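Local structure of protein Bug27 (Bordetella pertussis, 2QPQ) at residues 14-19 and 72-77; 134-137 and 141-144; 148-151 and 156-159; 160-165 and 169-174; 223-228 and 286-291. The protein probably binds a small solute in the periplasm, as a Venus-flytrap receptor of the Bug family that is related to tripartite tricarboxylate transporter receptors. All blocks are in the same frame, centred on the assembly; numbering follows the deposited sequence.

Contact 1: 14-19 and 72-77; sequences VTFPPG and NSSFAV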
# COMPACT_ATOMS: atom_id res chain seq x y z
N VAL A 14 -5.10 9.61 9.27
CA VAL A 14 -4.47 9.02 8.10
C VAL A 14 -2.95 8.96 8.28
O VAL A 14 -2.35 9.95 8.64
CB VAL A 14 -4.82 9.81 6.81
CG1 VAL A 14 -4.40 9.00 5.60
CG2 VAL A 14 -6.32 10.12 6.75
N THR A 15 -2.36 7.79 7.98
CA THR A 15 -0.95 7.50 8.27
C THR A 15 -0.05 8.00 7.16
O THR A 15 1.16 7.96 7.27
CB THR A 15 -0.71 5.97 8.37
OG1 THR A 15 -1.31 5.31 7.24
CG2 THR A 15 -1.25 5.41 9.70
N PHE A 16 -0.65 8.49 6.08
CA PHE A 16 0.12 9.00 4.93
C PHE A 16 -0.37 10.37 4.52
O PHE A 16 -1.50 10.76 4.85
CB PHE A 16 0.16 7.96 3.78
CG PHE A 16 1.21 6.90 4.01
CD1 PHE A 16 0.97 5.84 4.90
CD2 PHE A 16 2.47 7.02 3.44
CE1 PHE A 16 1.96 4.90 5.18
CE2 PHE A 16 3.46 6.09 3.71
CZ PHE A 16 3.21 5.03 4.58
N PRO A 17 0.48 11.13 3.80
CA PRO A 17 0.05 12.47 3.52
C PRO A 17 -0.93 12.60 2.34
O PRO A 17 -1.11 11.66 1.57
CB PRO A 17 1.39 13.21 3.25
CG PRO A 17 2.34 12.22 2.86
CD PRO A 17 1.84 10.85 3.28
N PRO A 18 -1.57 13.78 2.19
CA PRO A 18 -2.37 14.00 0.98
C PRO A 18 -1.59 13.73 -0.31
O PRO A 18 -0.38 13.95 -0.35
CB PRO A 18 -2.75 15.46 1.07
CG PRO A 18 -2.82 15.68 2.56
CD PRO A 18 -1.60 14.97 3.07
N GLY A 19 -2.30 13.22 -1.31
CA GLY A 19 -1.71 13.00 -2.64
C GLY A 19 -1.58 11.53 -2.95
O GLY A 19 -1.36 11.15 -4.09
N ASN A 72 -2.27 1.59 5.20
CA ASN A 72 -2.03 0.68 4.11
C ASN A 72 -1.01 -0.37 4.57
O ASN A 72 -0.60 -0.38 5.74
CB ASN A 72 -1.59 1.43 2.85
CG ASN A 72 -0.32 2.24 3.06
OD1 ASN A 72 -0.34 3.47 3.00
ND2 ASN A 72 0.77 1.57 3.28
N SER A 73 -0.61 -1.25 3.67
CA SER A 73 0.37 -2.31 3.96
C SER A 73 1.64 -1.86 4.69
O SER A 73 2.19 -2.63 5.47
CB SER A 73 0.73 -3.05 2.67
OG SER A 73 -0.38 -3.79 2.26
N SER A 74 2.06 -0.61 4.48
CA SER A 74 3.15 0.00 5.23
C SER A 74 3.03 -0.28 6.73
O SER A 74 4.02 -0.53 7.39
CB SER A 74 3.18 1.52 5.02
OG SER A 74 3.50 1.89 3.67
N PHE A 75 1.80 -0.22 7.26
CA PHE A 75 1.57 -0.54 8.67
C PHE A 75 2.16 -1.92 9.03
O PHE A 75 2.72 -2.12 10.13
CB PHE A 75 0.06 -0.47 8.99
CG PHE A 75 -0.28 -0.83 10.42
CD1 PHE A 75 -0.39 0.17 11.39
CD2 PHE A 75 -0.47 -2.17 10.81
CE1 PHE A 75 -0.73 -0.16 12.76
CE2 PHE A 75 -0.76 -2.51 12.18
CZ PHE A 75 -0.93 -1.46 13.12
N ALA A 76 2.00 -2.89 8.14
CA ALA A 76 2.54 -4.24 8.40
C ALA A 76 4.05 -4.33 8.17
O ALA A 76 4.69 -5.27 8.66
CB ALA A 76 1.80 -5.30 7.60
N VAL A 77 4.61 -3.39 7.40
CA VAL A 77 6.06 -3.35 7.17
C VAL A 77 6.81 -2.76 8.35
O VAL A 77 7.94 -3.18 8.69
CB VAL A 77 6.43 -2.52 5.89
CG1 VAL A 77 7.96 -2.48 5.68
CG2 VAL A 77 5.75 -3.11 4.65
O HOH W 1 -0.30 2.71 6.89

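Contact 2: 134-137 and 141-144; sequences GSCG and PQHL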
# COMPACT_ATOMS: atom_id res chain seq x y z
N GLY A 134 13.83 2.94 -8.69
CA GLY A 134 13.19 3.88 -7.76
C GLY A 134 12.03 3.21 -7.02
O GLY A 134 11.50 2.19 -7.47
N SER A 135 11.67 3.73 -5.84
CA SER A 135 10.42 3.34 -5.19
C SER A 135 9.77 4.57 -4.60
O SER A 135 10.36 5.62 -4.60
CB SER A 135 10.65 2.30 -4.09
OG SER A 135 11.10 2.94 -2.91
N CYS A 136 8.57 4.38 -4.04
CA CYS A 136 7.77 5.40 -3.37
C CYS A 136 8.33 5.73 -1.96
O CYS A 136 7.81 6.62 -1.29
CB CYS A 136 6.28 4.91 -3.32
SG CYS A 136 5.69 4.76 -5.04
N GLY A 137 9.40 5.05 -1.52
CA GLY A 137 10.03 5.39 -0.26
C GLY A 137 10.69 4.22 0.43
O GLY A 137 10.33 3.06 0.24
N PRO A 141 5.80 -0.64 0.73
CA PRO A 141 5.52 -1.89 0.05
C PRO A 141 6.18 -1.91 -1.36
O PRO A 141 6.54 -2.98 -1.85
CB PRO A 141 3.99 -1.85 -0.10
CG PRO A 141 3.55 -1.06 1.13
CD PRO A 141 4.57 0.04 1.15
N GLN A 142 6.37 -0.74 -1.96
CA GLN A 142 6.98 -0.64 -3.31
C GLN A 142 8.46 -0.98 -3.21
O GLN A 142 8.99 -1.81 -3.95
CB GLN A 142 6.75 0.77 -3.91
CG GLN A 142 5.30 0.97 -4.33
CD GLN A 142 4.33 1.06 -3.14
OE1 GLN A 142 4.65 1.67 -2.15
NE2 GLN A 142 3.15 0.40 -3.24
N HIS A 143 9.13 -0.36 -2.24
CA HIS A 143 10.50 -0.77 -1.89
C HIS A 143 10.57 -2.29 -1.65
O HIS A 143 11.38 -2.99 -2.25
CB HIS A 143 10.96 0.02 -0.67
CG HIS A 143 12.31 -0.37 -0.14
ND1 HIS A 143 12.78 0.07 1.08
CD2 HIS A 143 13.27 -1.17 -0.66
CE1 HIS A 143 13.98 -0.44 1.29
NE2 HIS A 143 14.30 -1.18 0.24
N LEU A 144 9.71 -2.82 -0.80
CA LEU A 144 9.75 -4.24 -0.51
C LEU A 144 9.44 -5.14 -1.73
O LEU A 144 9.98 -6.24 -1.82
CB LEU A 144 8.85 -4.59 0.67
CG LEU A 144 9.25 -4.06 2.06
CD1 LEU A 144 8.53 -4.88 3.15
CD2 LEU A 144 10.74 -4.01 2.30

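Contact 3: 148-151 and 156-159; sequences LLNV and HMVH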
# COMPACT_ATOMS: atom_id res chain seq x y z
N LEU A 148 11.80 -8.07 -2.61
CA LEU A 148 11.26 -9.41 -2.71
C LEU A 148 11.64 -10.04 -4.04
O LEU A 148 11.96 -11.23 -4.10
CB LEU A 148 9.73 -9.39 -2.54
CG LEU A 148 8.98 -10.73 -2.58
CD1 LEU A 148 9.44 -11.67 -1.44
CD2 LEU A 148 7.47 -10.44 -2.51
N LEU A 149 11.59 -9.26 -5.10
CA LEU A 149 12.05 -9.78 -6.38
C LEU A 149 13.53 -10.19 -6.33
O LEU A 149 13.89 -11.26 -6.84
CB LEU A 149 11.81 -8.77 -7.49
CG LEU A 149 12.14 -9.20 -8.93
CD1 LEU A 149 11.37 -10.47 -9.34
CD2 LEU A 149 11.81 -8.05 -9.85
N ASN A 150 14.37 -9.33 -5.74
CA ASN A 150 15.80 -9.63 -5.57
C ASN A 150 16.01 -10.95 -4.87
O ASN A 150 16.81 -11.77 -5.32
CB ASN A 150 16.54 -8.56 -4.74
CG ASN A 150 17.00 -7.33 -5.54
OD1 ASN A 150 17.32 -6.30 -4.93
ND2 ASN A 150 17.07 -7.43 -6.87
N VAL A 151 15.33 -11.11 -3.74
CA VAL A 151 15.45 -12.31 -2.90
C VAL A 151 14.90 -13.54 -3.65
O VAL A 151 15.55 -14.59 -3.67
CB VAL A 151 14.76 -12.09 -1.51
CG1 VAL A 151 14.63 -13.39 -0.71
CG2 VAL A 151 15.52 -11.05 -0.67
N HIS A 156 20.18 -8.52 -8.14
CA HIS A 156 20.91 -7.51 -7.38
C HIS A 156 20.58 -6.06 -7.75
O HIS A 156 21.47 -5.22 -7.90
CB HIS A 156 22.40 -7.81 -7.47
CG HIS A 156 22.75 -9.17 -6.94
ND1 HIS A 156 22.89 -10.27 -7.75
CD2 HIS A 156 22.89 -9.62 -5.67
CE1 HIS A 156 23.13 -11.33 -7.01
NE2 HIS A 156 23.14 -10.96 -5.74
N MET A 157 19.29 -5.77 -7.91
CA MET A 157 18.84 -4.42 -8.21
C MET A 157 19.10 -3.56 -6.98
O MET A 157 18.92 -4.04 -5.86
CB MET A 157 17.35 -4.36 -8.53
CG MET A 157 16.93 -5.21 -9.72
SD MET A 157 15.15 -5.05 -9.94
CE MET A 157 14.50 -5.56 -8.36
N VAL A 158 19.46 -2.30 -7.22
CA VAL A 158 19.80 -1.37 -6.15
C VAL A 158 18.67 -0.36 -5.94
O VAL A 158 18.30 0.37 -6.87
CB VAL A 158 21.11 -0.61 -6.47
CG1 VAL A 158 21.35 0.56 -5.42
CG2 VAL A 158 22.28 -1.59 -6.50
N HIS A 159 18.15 -0.31 -4.72
CA HIS A 159 16.98 0.54 -4.42
C HIS A 159 17.39 1.99 -4.28
O HIS A 159 18.35 2.34 -3.55
CB HIS A 159 16.31 0.02 -3.15
CG HIS A 159 15.29 0.95 -2.56
ND1 HIS A 159 14.19 1.41 -3.25
CD2 HIS A 159 15.20 1.47 -1.31
CE1 HIS A 159 13.46 2.18 -2.45
NE2 HIS A 159 14.06 2.23 -1.27

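Contact 4: 160-165 and 169-174; sequences VPYKGC and LNDVLG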
# COMPACT_ATOMS: atom_id res chain seq x y z
N VAL A 160 16.65 2.85 -4.98
CA VAL A 160 16.85 4.28 -4.82
C VAL A 160 15.48 4.84 -4.37
O VAL A 160 14.49 4.78 -5.13
CB VAL A 160 17.35 4.93 -6.15
CG1 VAL A 160 17.40 6.47 -6.00
CG2 VAL A 160 18.74 4.33 -6.64
N PRO A 161 15.40 5.34 -3.12
CA PRO A 161 14.10 5.75 -2.64
C PRO A 161 13.74 7.16 -3.11
O PRO A 161 14.63 8.01 -3.23
CB PRO A 161 14.25 5.72 -1.12
CG PRO A 161 15.74 6.10 -0.92
CD PRO A 161 16.44 5.45 -2.07
N TYR A 162 12.45 7.38 -3.32
CA TYR A 162 11.91 8.72 -3.56
C TYR A 162 10.90 9.10 -2.48
O TYR A 162 10.34 8.25 -1.80
CB TYR A 162 11.21 8.77 -4.95
CG TYR A 162 12.24 8.75 -6.08
CD1 TYR A 162 12.64 9.91 -6.69
CD2 TYR A 162 12.84 7.54 -6.48
CE1 TYR A 162 13.59 9.89 -7.72
CE2 TYR A 162 13.81 7.52 -7.50
CZ TYR A 162 14.18 8.70 -8.10
OH TYR A 162 15.14 8.71 -9.06
N LYS A 163 10.62 10.38 -2.38
CA LYS A 163 9.66 10.86 -1.41
C LYS A 163 8.24 10.75 -2.03
O LYS A 163 7.65 11.73 -2.47
CB LYS A 163 10.04 12.28 -1.02
CG LYS A 163 9.43 12.74 0.25
CD LYS A 163 9.97 14.15 0.61
CE LYS A 163 8.95 14.96 1.38
NZ LYS A 163 8.26 14.23 2.49
N GLY A 164 7.74 9.52 -2.11
CA GLY A 164 6.44 9.24 -2.68
C GLY A 164 6.51 8.84 -4.15
O GLY A 164 7.57 8.92 -4.80
N CYS A 165 5.36 8.46 -4.69
CA CYS A 165 5.30 7.95 -6.04
C CYS A 165 5.45 9.05 -7.09
O CYS A 165 5.94 8.78 -8.19
CB CYS A 165 4.01 7.15 -6.30
SG CYS A 165 3.79 5.63 -5.29
N LEU A 169 8.00 8.67 -10.21
CA LEU A 169 7.51 8.75 -11.56
C LEU A 169 8.15 9.85 -12.41
O LEU A 169 8.46 9.62 -13.58
CB LEU A 169 5.99 8.91 -11.55
CG LEU A 169 5.20 7.61 -11.27
CD1 LEU A 169 3.74 8.00 -10.90
CD2 LEU A 169 5.27 6.71 -12.47
N ASN A 170 8.36 11.05 -11.84
CA ASN A 170 9.08 12.09 -12.55
C ASN A 170 10.44 11.66 -13.05
O ASN A 170 10.82 11.98 -14.19
CB ASN A 170 9.22 13.36 -11.70
CG ASN A 170 7.93 14.08 -11.57
OD1 ASN A 170 6.96 13.79 -12.30
ND2 ASN A 170 7.87 15.03 -10.64
N ASP A 171 11.18 10.93 -12.23
CA ASP A 171 12.53 10.50 -12.67
C ASP A 171 12.53 9.35 -13.71
O ASP A 171 13.44 9.26 -14.56
CB ASP A 171 13.40 10.08 -11.50
CG ASP A 171 14.30 11.20 -11.01
OD1 ASP A 171 14.07 12.38 -11.33
OD2 ASP A 171 15.23 10.88 -10.26
N VAL A 172 11.54 8.46 -13.63
CA VAL A 172 11.43 7.45 -14.67
C VAL A 172 10.86 8.07 -15.95
O VAL A 172 11.34 7.78 -17.04
CB VAL A 172 10.74 6.13 -14.17
CG1 VAL A 172 9.33 6.37 -13.76
CG2 VAL A 172 10.79 5.02 -15.25
N LEU A 173 9.88 8.96 -15.81
CA LEU A 173 9.37 9.74 -16.93
C LEU A 173 10.43 10.50 -17.70
O LEU A 173 10.33 10.60 -18.93
CB LEU A 173 8.24 10.68 -16.52
CG LEU A 173 6.88 10.05 -16.22
CD1 LEU A 173 5.99 11.08 -15.51
CD2 LEU A 173 6.20 9.50 -17.50
N GLY A 174 11.44 11.03 -17.00
CA GLY A 174 12.52 11.79 -17.62
C GLY A 174 13.77 10.95 -17.90
O GLY A 174 14.79 11.50 -18.31

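Contact 5: 223-228 and 286-291; sequences GYELNQ and IDRFSA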
# COMPACT_ATOMS: atom_id res chain seq x y z
N GLY A 223 4.98 -17.96 -6.76
CA GLY A 223 4.68 -17.61 -5.38
C GLY A 223 4.83 -16.13 -5.02
O GLY A 223 4.47 -15.70 -3.92
N TYR A 224 5.35 -15.34 -5.96
CA TYR A 224 5.53 -13.89 -5.74
C TYR A 224 4.18 -13.18 -5.74
O TYR A 224 3.42 -13.29 -6.68
CB TYR A 224 6.41 -13.30 -6.85
CG TYR A 224 6.75 -11.83 -6.66
CD1 TYR A 224 5.76 -10.85 -6.80
CD2 TYR A 224 8.04 -11.42 -6.34
CE1 TYR A 224 6.05 -9.47 -6.60
CE2 TYR A 224 8.34 -10.05 -6.17
CZ TYR A 224 7.35 -9.09 -6.29
OH TYR A 224 7.67 -7.74 -6.12
N GLU A 225 3.88 -12.46 -4.67
CA GLU A 225 2.80 -11.48 -4.70
C GLU A 225 3.04 -10.41 -3.65
O GLU A 225 3.57 -10.69 -2.57
CB GLU A 225 1.41 -12.12 -4.53
CG GLU A 225 1.20 -12.85 -3.23
CD GLU A 225 -0.22 -12.70 -2.73
OE1 GLU A 225 -0.96 -13.72 -2.80
OE2 GLU A 225 -0.60 -11.58 -2.30
N LEU A 226 2.67 -9.18 -3.96
CA LEU A 226 2.73 -8.14 -2.95
C LEU A 226 1.71 -7.06 -3.26
O LEU A 226 2.04 -6.00 -3.83
CB LEU A 226 4.16 -7.59 -2.80
CG LEU A 226 4.48 -6.47 -1.75
CD1 LEU A 226 3.60 -6.45 -0.53
CD2 LEU A 226 5.94 -6.48 -1.33
N ASN A 227 0.46 -7.35 -2.90
CA ASN A 227 -0.65 -6.44 -3.12
C ASN A 227 -0.88 -5.54 -1.89
O ASN A 227 -1.02 -6.04 -0.79
CB ASN A 227 -1.90 -7.26 -3.46
CG ASN A 227 -2.84 -6.57 -4.42
OD1 ASN A 227 -2.72 -5.38 -4.69
ND2 ASN A 227 -3.83 -7.31 -4.90
N GLN A 228 -0.90 -4.22 -2.09
CA GLN A 228 -1.09 -3.30 -0.98
C GLN A 228 -2.57 -3.12 -0.65
O GLN A 228 -3.35 -2.75 -1.49
CB GLN A 228 -0.47 -1.96 -1.32
CG GLN A 228 -0.64 -0.83 -0.29
CD GLN A 228 0.23 0.35 -0.67
OE1 GLN A 228 1.41 0.16 -0.92
NE2 GLN A 228 -0.34 1.52 -0.80
N ILE A 286 2.43 -8.74 8.76
CA ILE A 286 3.45 -8.33 9.70
C ILE A 286 4.51 -9.42 9.74
O ILE A 286 5.71 -9.11 9.61
CB ILE A 286 2.86 -8.09 11.11
CG1 ILE A 286 2.11 -6.75 11.12
CG2 ILE A 286 4.02 -8.08 12.17
CD1 ILE A 286 1.36 -6.44 12.41
N ASP A 287 4.08 -10.67 9.89
CA ASP A 287 5.01 -11.81 9.99
C ASP A 287 5.83 -11.97 8.72
O ASP A 287 7.02 -12.14 8.75
CB ASP A 287 4.22 -13.09 10.31
CG ASP A 287 3.64 -13.10 11.74
OD1 ASP A 287 4.05 -12.27 12.61
OD2 ASP A 287 2.78 -13.98 12.00
N ARG A 288 5.16 -11.88 7.59
CA ARG A 288 5.79 -12.08 6.30
C ARG A 288 6.80 -10.97 5.97
O ARG A 288 7.92 -11.23 5.50
CB ARG A 288 4.68 -12.18 5.25
CG ARG A 288 5.09 -12.00 3.84
CD ARG A 288 3.88 -11.51 3.10
NE ARG A 288 4.18 -11.53 1.69
CZ ARG A 288 3.50 -10.87 0.77
NH1 ARG A 288 2.48 -10.09 1.12
NH2 ARG A 288 3.86 -11.01 -0.48
N PHE A 289 6.40 -9.72 6.23
CA PHE A 289 7.27 -8.59 5.91
C PHE A 289 8.45 -8.58 6.84
O PHE A 289 9.56 -8.27 6.44
CB PHE A 289 6.51 -7.25 5.99
CG PHE A 289 5.48 -7.09 4.91
CD1 PHE A 289 5.67 -7.71 3.67
CD2 PHE A 289 4.32 -6.34 5.11
CE1 PHE A 289 4.74 -7.59 2.67
CE2 PHE A 289 3.36 -6.17 4.06
CZ PHE A 289 3.57 -6.81 2.86
N SER A 290 8.21 -8.97 8.10
CA SER A 290 9.31 -8.97 9.08
C SER A 290 10.38 -9.97 8.67
O SER A 290 11.58 -9.71 8.83
CB SER A 290 8.78 -9.29 10.48
OG SER A 290 8.38 -8.06 11.06
N ALA A 291 9.92 -11.10 8.13
CA ALA A 291 10.83 -12.13 7.64
C ALA A 291 11.71 -11.63 6.47
O ALA A 291 12.94 -11.82 6.44
CB ALA A 291 10.03 -13.36 7.23
O HOH W 2 0.15 -9.41 -0.97

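Contact 1: 14-19 and 72-77
Phe16 holds its CG anti to its own carbonyl carbon (chi1 -81°), which sends the ring out of the 14-19 loop toward Asn72 and Ser74. Asn72 answers with CG lodged between its backbone N and carbonyl carbon (chi1 59°), and this brings the amide back to the ring. The two groups cross at about a right angle, their planes 44° apart, with Phe16 CE1 4.1 Å from Asn72 CG. Which end of that amide carries the oxygen is doubtful, so its position says more than its atom labels. Ser74 meets the far corner of the same ring: its OG is 3.3 Å from Phe16 CZ and its CB 3.5 Å from that carbon. The CD1-CE1-CZ side of the Phe16 ring thus lies against two polar groups.

Beside it, Thr15 and Asn72 are joined through a water that lies in the plane of the Phe16 ring, at its edge. The water gives a hydrogen bond to Thr15 OG1 at 2.8 Å and takes one from Asn72 N, also at 2.8 Å. Thr15 OG1 is bonded to the carbonyl of Met70 as well, so the hydroxyl is gripped from two sources. Ser74 also touches Pro141 at the start of another helix.

Both segments continue from the ends of strands 10-14 and 67-72, parallel neighbours in the sheet, and each leads into a helix. A citrate, probably from the crystallisation liquor, lies close to Asn72. Such strand-to-helix loops are consistent with the binding cleft of a Venus-flytrap receptor.

Contact 2: 134-137 and 141-144
Ser135 and His143 meet where strand 132-135 hands over to helix 141-153, the first joint of a beta-alpha-beta unit that runs on to strand 158-161. Their CA atoms come within 5.3 Å, and Ser135 CB sits 3.6 Å from His143 N, tucked against the first turn of the helix. Ser135 OG takes the N-H of Gly137 at 3.0 Å, forming an ST turn, although the exact place of this hydroxyl is less sure. Gly137 has backbone angles that call for glycine, and its O comes within 3.2 Å of His143 CB.

His143 holds CG anti to its backbone N (chi1 176°), and its ring leads away from the strand to stack on His159. Its ND1 is hydrogen-bonded to the backbone N of Gly139.

Gln142 lies alongside Cys136. Its chain bends at chi2 (70°), placing CG 3.9 Å from Cys136 SG and OE1 3.8 Å from Cys136 CB. The other amide atom, NE2, is held by Gln228 and Ser104, which fixes the rotation of the group and leaves OE1 close to a bound citrate.

Strand 132-135 is flanked in the sheet by 158-161 and 180-183, while Cys136 is tied by a disulfide to Cys165. Helix 141-153 packs Leu144 on Phe289 and Leu292 of helix 275-296, and also on Val77 of helix 74-81.

Contact 3: 148-151 and 156-159
Asn150 near the end of helix 141-153 comes up against the segment entering strand 158-161, its CA 5.8 Å from the CA of His156. The side chain of Asn150 points across at the backbone of Met157, with Asn150 CG 3.6 Å from Met157 N and 3.8 Å from Met157 O. The amide therefore spans both polar atoms of one residue. Its oxygen and nitrogen are probably interchanged in the model; turned over, the group may bond to the N-H and the C=O together, which would satisfy both ends of a buried amide.

Met157 also uses its side chain. CB and CG cross the Asn150 amide at a slant, and a bend at chi3 (-57°) brings the methyl back toward the helix. There Met157 CE lies 4.0 Å from Leu149 CD2, an apolar touch between the methyl ends of the two chains. Leu149 and Met157 both go on to helix 117-123, where they touch Met121 and Leu120, and Met157 also reaches Tyr133 of strand 132-135. His156 turns its side chain away from the helix and hydrogen-bonds through ND1 to the carbonyl of Lys125.

The short connection from helix to strand is thus packed by one bent methionine and probably also bridged by one amide. It forms the second half of a beta-alpha-beta crossover, in which helix 141-153 links the adjacent parallel strands 132-135 and 158-161, as in the alpha/beta lobes of periplasmic binding proteins.

Contact 4: 160-165 and 169-174
Tyr162 and Asp171 cross at about a right angle, the carboxylate standing 82° to the phenol ring. Asp171 OD2 nevertheless lies in the plane of that ring, at its edge, where the hydroxyl projects. Tyr162 OH gives it a very short hydrogen bond, 2.5 Å long, and OD2 also comes within 3.2 Å of Tyr162 CE1. The torsion behind this is chi1 of Tyr162 (-73°), which sets CG anti to the carbonyl carbon and leads the ring from the end of the strand to the flank of helix 165-173. Asp171 CB backs the same hydroxyl at 3.3 Å from Tyr162 OH.

Between these two partners the chain turns from strand 158-161 into the helix, the beta-to-alpha step of an alternating alpha/beta lobe. Lys163 is the centre of an inverse gamma turn, closed by a weak bond from Gly164 N to Tyr162 O. Gly164 then takes the N-cap position with backbone angles that call for glycine.

Cys165 and Leu169 make the first helical turn, Leu169 N bonding to Cys165 O at 2.9 Å. Leu169 folds its own side chain close over that acceptor, with CG 3.4 Å from Cys165 O, and extends to Val182 and Leu196 of the sheet. Through its disulfide, Cys165 joins the helix start to the loop after strand 132-135, near a bound citrate.

Contact 5: 223-228 and 286-291
Leu226 and Phe289 supply the apolar part of this contact. Leu226 keeps CG anti to its backbone N (chi1 -179°), and chi2, off the staggered values at 29°, sets the methyl CD1 against the Phe289 ring. There CD1 lies 3.4 Å from Phe289 CZ and 3.6 Å from Phe289 CE1, the two side chains inclined to one another.

The polar part belongs to Arg288, Glu225 and Asn227, and it runs through a water. Arg288 is stretched out from CG to NE, which carries its guanidinium across from the helix toward segment 223-228. The water gives a hydrogen bond to Glu225 OE2 at 2.7 Å. It accepts from Asn227 N at 2.8 Å and, over a longer reach, from Arg288 NH1 at 3.2 Å. One water is therefore held by three groups and links the carboxylate to the guanidinium, whose charged atoms stay apart: Glu225 OE2 is 4.8 Å from Arg288 NH1. That distance still leaves opposite charges near enough to favour each other, probably only mildly. Arg288 NH2 is modelled too close to Glu225 O, so its exact place is doubtful. A long, weak ion pair also connects Arg288 with Asp285 one turn earlier.

Segment 223-228 leads into strand 227-235 and backs onto helix 141-153, where Tyr224 packs on Leu148 and Leu149 and Leu226 touches Ala145. Across from it, helix 275-296 rests Phe289 on Ala76 and Val77 of helix 74-81, while Leu226 pairs by backbone with Thr202 after strand 196-201.

From the N terminus, contact 1 closes a loop of 52 residues between the ends of two parallel strands. Contacts 2, 3 and 4 follow in series with very short loops: 2 and 3 bracket helix 141-153, and contact 4 starts where contact 3 leaves off, on strand 158-161. A disulfide ties contact 2 to contact 4. Contact 5 closes the other long loop, 57 residues, and none of the five loops nests in or crosses another. In space, contact 5 touches contacts 1, 2 and 3 but not contact 4: helix 275-296 meets 72-77, while 223-228 runs along helix 141-153 from its start to its middle. Contacts 1 and 4 do not touch.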